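Local coordinates for protein muramoyltetrapeptide carboxypeptidase (Oxalobacter formigenes OXCC13, PDB 6UUK) that probably acts as a serine-type LD-carboxypeptidase of the S66 family, trimming muramoyl tetrapeptides of the bacterial cell wall, at residues B[214-226]-B[235-247]. Residues are numbered along the deposited sequence; the frame is centred on the assembly and turned at random.
Sequences VEGTLWGGNLTML and MPDISGGILFVED
The indole of W219 is clamped between L243 and I238: L243 CD1 sits over the centre of its six-membered ring, I238 CG1 over the five-membered ring on the opposite face. M235 folds at chi2 (72°) and chi3 (80°), bringing SE to the indole edge in a Met-aromatic contact, 3.8 Å from W219 CZ3. W219 NE1 donates a hydrogen bond to Q271 OE1, which with the flanking side chains holds the ring's rotation. On the opposite, L218 side of the sheet, one face of the F244 ring lies against the G220 and G221 backbone, with L218 CD1 3.6 Å from F244 CD1. The parallel strand ladder begins with I242 N to T217 O (2.8 Å), weakens at E246 N to G221 O, and is continued by L223 N at the helix start, donating to E246 O (2.7 Å). At the strands' C-terminal ends T224 OG1 hydrogen-bonds the syn lone pair of D247 OD2 (2.5 Å), and N222, the N-cap, accepts from M225 N through OD1. E246 bonds weakly to N222 ND2 through OE1 and to H316 through OE2. This beta-alpha-beta unit carries E246 near its second strand's C-terminal end, predicted to form the S66 Ser-His-Glu triad with H316 and S152.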
loop_
_atom_site.group_PDB
_atom_site.type_symbol
_atom_site.label_atom_id
_atom_site.label_comp_id
_atom_site.label_asym_id
_atom_site.label_seq_id
_atom_site.Cartn_x
_atom_site.Cartn_y
_atom_site.Cartn_z
ATOM N N VAL B 214 -22.191 -16.982 8.869
ATOM C CA VAL B 214 -22.389 -16.490 7.521
ATOM C C VAL B 214 -21.921 -17.539 6.522
ATOM O O VAL B 214 -21.295 -18.537 6.876
ATOM C CB VAL B 214 -21.667 -15.140 7.294
ATOM C CG1 VAL B 214 -22.268 -14.062 8.179
ATOM C CG2 VAL B 214 -20.177 -15.286 7.562
ATOM N N GLU B 215 -22.227 -17.310 5.246
ATOM C CA GLU B 215 -21.839 -18.222 4.175
ATOM C C GLU B 215 -21.744 -17.428 2.882
ATOM O O GLU B 215 -22.733 -16.833 2.447
ATOM C CB GLU B 215 -22.845 -19.368 4.036
ATOM C CG GLU B 215 -22.582 -20.289 2.856
ATOM C CD GLU B 215 -23.540 -21.463 2.810
ATOM O OE1 GLU B 215 -24.149 -21.777 3.855
ATOM O OE2 GLU B 215 -23.686 -22.071 1.729
ATOM N N GLY B 216 -20.563 -17.417 2.277
ATOM C CA GLY B 216 -20.359 -16.674 1.056
ATOM C C GLY B 216 -19.115 -17.133 0.329
ATOM O O GLY B 216 -18.508 -18.149 0.673
ATOM N N THR B 217 -18.741 -16.359 -0.687
ATOM C CA THR B 217 -17.579 -16.678 -1.508
ATOM C C THR B 217 -16.305 -16.296 -0.764
ATOM O O THR B 217 -16.125 -15.135 -0.382
ATOM C CB THR B 217 -17.655 -15.952 -2.849
ATOM O OG1 THR B 217 -18.868 -16.313 -3.523
ATOM C CG2 THR B 217 -16.468 -16.325 -3.725
ATOM N N LEU B 218 -15.422 -17.271 -0.559
ATOM C CA LEU B 218 -14.163 -17.026 0.131
ATOM C C LEU B 218 -13.140 -16.447 -0.838
ATOM O O LEU B 218 -12.948 -16.973 -1.939
ATOM C CB LEU B 218 -13.633 -18.320 0.747
ATOM C CG LEU B 218 -12.381 -18.193 1.616
ATOM C CD1 LEU B 218 -12.679 -17.391 2.874
ATOM C CD2 LEU B 218 -11.829 -19.564 1.968
ATOM N N TRP B 219 -12.481 -15.368 -0.424
ATOM C CA TRP B 219 -11.481 -14.721 -1.260
ATOM C C TRP B 219 -10.612 -13.826 -0.391
ATOM O O TRP B 219 -10.975 -13.486 0.738
ATOM C CB TRP B 219 -12.130 -13.914 -2.389
ATOM C CG TRP B 219 -12.886 -12.709 -1.920
ATOM C CD1 TRP B 219 -14.067 -12.696 -1.237
ATOM C CD2 TRP B 219 -12.519 -11.338 -2.115
ATOM N NE1 TRP B 219 -14.453 -11.400 -0.986
ATOM C CE2 TRP B 219 -13.520 -10.549 -1.516
ATOM C CE3 TRP B 219 -11.438 -10.702 -2.734
ATOM C CZ2 TRP B 219 -13.474 -9.156 -1.518
ATOM C CZ3 TRP B 219 -11.393 -9.320 -2.735
ATOM C CH2 TRP B 219 -12.405 -8.562 -2.132
ATOM N N GLY B 220 -9.455 -13.450 -0.935
ATOM C CA GLY B 220 -8.510 -12.593 -0.259
ATOM C C GLY B 220 -7.110 -13.155 -0.365
ATOM O O GLY B 220 -6.793 -13.924 -1.278
ATOM N N GLY B 221 -6.263 -12.762 0.584
ATOM C CA GLY B 221 -4.888 -13.218 0.605
ATOM C C GLY B 221 -3.965 -12.294 1.373
ATOM O O GLY B 221 -4.157 -12.066 2.571
ATOM N N ASN B 222 -2.957 -11.755 0.693
ATOM C CA ASN B 222 -2.011 -10.849 1.328
ATOM C C ASN B 222 -2.610 -9.450 1.416
ATOM O O ASN B 222 -3.161 -8.940 0.437
ATOM C CB ASN B 222 -0.697 -10.822 0.549
ATOM C CG ASN B 222 0.359 -9.965 1.217
ATOM O OD1 ASN B 222 0.509 -8.787 0.897
ATOM N ND2 ASN B 222 1.097 -10.554 2.151
ATOM N N LEU B 223 -2.497 -8.832 2.595
ATOM C CA LEU B 223 -3.117 -7.527 2.808
ATOM C C LEU B 223 -2.458 -6.448 1.957
ATOM O O LEU B 223 -3.139 -5.550 1.449
ATOM C CB LEU B 223 -3.057 -7.154 4.289
ATOM C CG LEU B 223 -3.644 -5.791 4.663
ATOM C CD1 LEU B 223 -5.111 -5.708 4.266
ATOM C CD2 LEU B 223 -3.470 -5.518 6.146
ATOM N N THR B 224 -1.135 -6.515 1.792
ATOM C CA THR B 224 -0.442 -5.510 0.993
ATOM C C THR B 224 -0.828 -5.611 -0.478
ATOM O O THR B 224 -0.962 -4.590 -1.164
ATOM C CB THR B 224 1.071 -5.651 1.164
ATOM O OG1 THR B 224 1.406 -5.563 2.555
ATOM C CG2 THR B 224 1.805 -4.555 0.406
HETATM N N MSE B 225 -1.023 -6.828 -0.975
HETATM C CA MSE B 225 -1.372 -7.032 -2.375
HETATM C C MSE B 225 -2.840 -6.707 -2.636
HETATM O O MSE B 225 -3.208 -6.317 -3.743
HETATM C CB MSE B 225 -1.065 -8.470 -2.796
HETATM C CG MSE B 225 0.327 -8.931 -2.403
HETATM SE SE MSE B 225 1.721 -7.713 -3.015
HETATM C CE MSE B 225 3.194 -8.364 -1.914
ATOM N N LEU B 226 -3.677 -6.868 -1.609
ATOM C CA LEU B 226 -5.089 -6.526 -1.747
ATOM C C LEU B 226 -5.298 -5.017 -1.726
ATOM O O LEU B 226 -6.056 -4.477 -2.539
ATOM C CB LEU B 226 -5.906 -7.201 -0.645
ATOM C CG LEU B 226 -6.132 -8.705 -0.811
ATOM C CD1 LEU B 226 -6.923 -9.265 0.359
ATOM C CD2 LEU B 226 -6.837 -8.995 -2.127
HETATM N N MSE B 235 -9.223 -5.893 -9.284
HETATM C CA MSE B 235 -9.893 -6.219 -8.029
HETATM C C MSE B 235 -11.229 -6.909 -8.281
HETATM O O MSE B 235 -12.095 -6.368 -8.969
HETATM C CB MSE B 235 -10.106 -4.956 -7.190
HETATM C CG MSE B 235 -11.018 -5.157 -5.986
HETATM SE SE MSE B 235 -10.200 -6.184 -4.544
HETATM C CE MSE B 235 -9.117 -4.775 -3.741
ATOM N N PRO B 236 -11.394 -8.111 -7.730
ATOM C CA PRO B 236 -12.652 -8.836 -7.923
ATOM C C PRO B 236 -13.814 -8.098 -7.279
ATOM O O PRO B 236 -13.655 -7.375 -6.293
ATOM C CB PRO B 236 -12.397 -10.186 -7.241
ATOM C CG PRO B 236 -10.909 -10.309 -7.179
ATOM C CD PRO B 236 -10.396 -8.914 -7.004
ATOM N N ASP B 237 -14.996 -8.290 -7.857
ATOM C CA ASP B 237 -16.212 -7.630 -7.394
ATOM C C ASP B 237 -17.107 -8.648 -6.689
ATOM O O ASP B 237 -18.210 -8.983 -7.133
ATOM C CB ASP B 237 -16.927 -6.967 -8.563
ATOM C CG ASP B 237 -18.028 -6.026 -8.119
ATOM O OD1 ASP B 237 -18.260 -5.872 -6.897
ATOM O OD2 ASP B 237 -18.663 -5.429 -9.007
ATOM N N ILE B 238 -16.591 -9.141 -5.567
ATOM C CA ILE B 238 -17.285 -10.124 -4.743
ATOM C C ILE B 238 -18.293 -9.395 -3.864
ATOM O O ILE B 238 -17.929 -8.495 -3.098
ATOM C CB ILE B 238 -16.285 -10.928 -3.898
ATOM C CG1 ILE B 238 -15.219 -11.554 -4.796
ATOM C CG2 ILE B 238 -16.987 -12.016 -3.093
ATOM C CD1 ILE B 238 -15.783 -12.498 -5.828
ATOM N N SER B 239 -19.558 -9.781 -3.973
ATOM C CA SER B 239 -20.641 -9.181 -3.208
ATOM C C SER B 239 -21.121 -10.203 -2.191
ATOM O O SER B 239 -21.579 -11.287 -2.566
ATOM C CB SER B 239 -21.784 -8.746 -4.125
ATOM O OG SER B 239 -22.892 -8.281 -3.373
ATOM N N GLY B 240 -20.993 -9.869 -0.911
ATOM C CA GLY B 240 -21.451 -10.758 0.142
ATOM C C GLY B 240 -20.576 -11.974 0.363
ATOM O O GLY B 240 -21.095 -13.066 0.626
ATOM N N GLY B 241 -19.256 -11.813 0.261
ATOM C CA GLY B 241 -18.330 -12.901 0.467
ATOM C C GLY B 241 -17.644 -12.833 1.826
ATOM O O GLY B 241 -17.885 -11.949 2.644
ATOM N N ILE B 242 -16.769 -13.807 2.051
ATOM C CA ILE B 242 -15.982 -13.902 3.275
ATOM C C ILE B 242 -14.537 -13.591 2.907
ATOM O O ILE B 242 -13.876 -14.382 2.223
ATOM C CB ILE B 242 -16.112 -15.282 3.933
ATOM C CG1 ILE B 242 -17.586 -15.625 4.155
ATOM C CG2 ILE B 242 -15.356 -15.317 5.251
ATOM C CD1 ILE B 242 -17.810 -16.965 4.821
ATOM N N LEU B 243 -14.047 -12.440 3.357
ATOM C CA LEU B 243 -12.725 -11.949 2.993
ATOM C C LEU B 243 -11.726 -12.273 4.097
ATOM O O LEU B 243 -12.004 -12.047 5.279
ATOM C CB LEU B 243 -12.764 -10.440 2.742
ATOM C CG LEU B 243 -11.460 -9.759 2.322
ATOM C CD1 LEU B 243 -11.013 -10.244 0.956
ATOM C CD2 LEU B 243 -11.621 -8.249 2.329
ATOM N N PHE B 244 -10.566 -12.801 3.708
ATOM C CA PHE B 244 -9.487 -13.103 4.635
ATOM C C PHE B 244 -8.213 -12.395 4.195
ATOM O O PHE B 244 -7.948 -12.246 2.998
ATOM C CB PHE B 244 -9.241 -14.619 4.743
ATOM C CG PHE B 244 -8.692 -15.242 3.489
ATOM C CD1 PHE B 244 -9.542 -15.661 2.478
ATOM C CD2 PHE B 244 -7.328 -15.425 3.328
ATOM C CE1 PHE B 244 -9.040 -16.239 1.326
ATOM C CE2 PHE B 244 -6.821 -16.002 2.179
ATOM C CZ PHE B 244 -7.678 -16.410 1.177
ATOM N N VAL B 245 -7.424 -11.952 5.178
ATOM C CA VAL B 245 -6.198 -11.206 4.925
ATOM C C VAL B 245 -5.099 -11.699 5.857
ATOM O O VAL B 245 -5.356 -12.303 6.901
ATOM C CB VAL B 245 -6.389 -9.682 5.099
ATOM C CG1 VAL B 245 -7.310 -9.129 4.025
ATOM C CG2 VAL B 245 -6.932 -9.371 6.486
ATOM N N GLU B 246 -3.856 -11.428 5.460
ATOM C CA GLU B 246 -2.683 -11.741 6.265
ATOM C C GLU B 246 -1.516 -10.907 5.754
ATOM O O GLU B 246 -1.548 -10.387 4.635
ATOM C CB GLU B 246 -2.349 -13.238 6.226
ATOM C CG GLU B 246 -2.187 -13.831 4.829
ATOM C CD GLU B 246 -0.828 -13.548 4.216
ATOM O OE1 GLU B 246 -0.756 -13.377 2.980
ATOM O OE2 GLU B 246 0.166 -13.491 4.969
ATOM N N ASP B 247 -0.482 -10.790 6.585
ATOM C CA ASP B 247 0.689 -9.996 6.234
ATOM C C ASP B 247 1.802 -10.292 7.231
ATOM O O ASP B 247 1.588 -10.944 8.257
ATOM C CB ASP B 247 0.364 -8.499 6.214
ATOM C CG ASP B 247 1.029 -7.774 5.061
ATOM O OD1 ASP B 247 2.089 -8.241 4.595
ATOM O OD2 ASP B 247 0.489 -6.738 4.620
HETATM O O HOH W 1 -20.465 -14.187 -2.114
#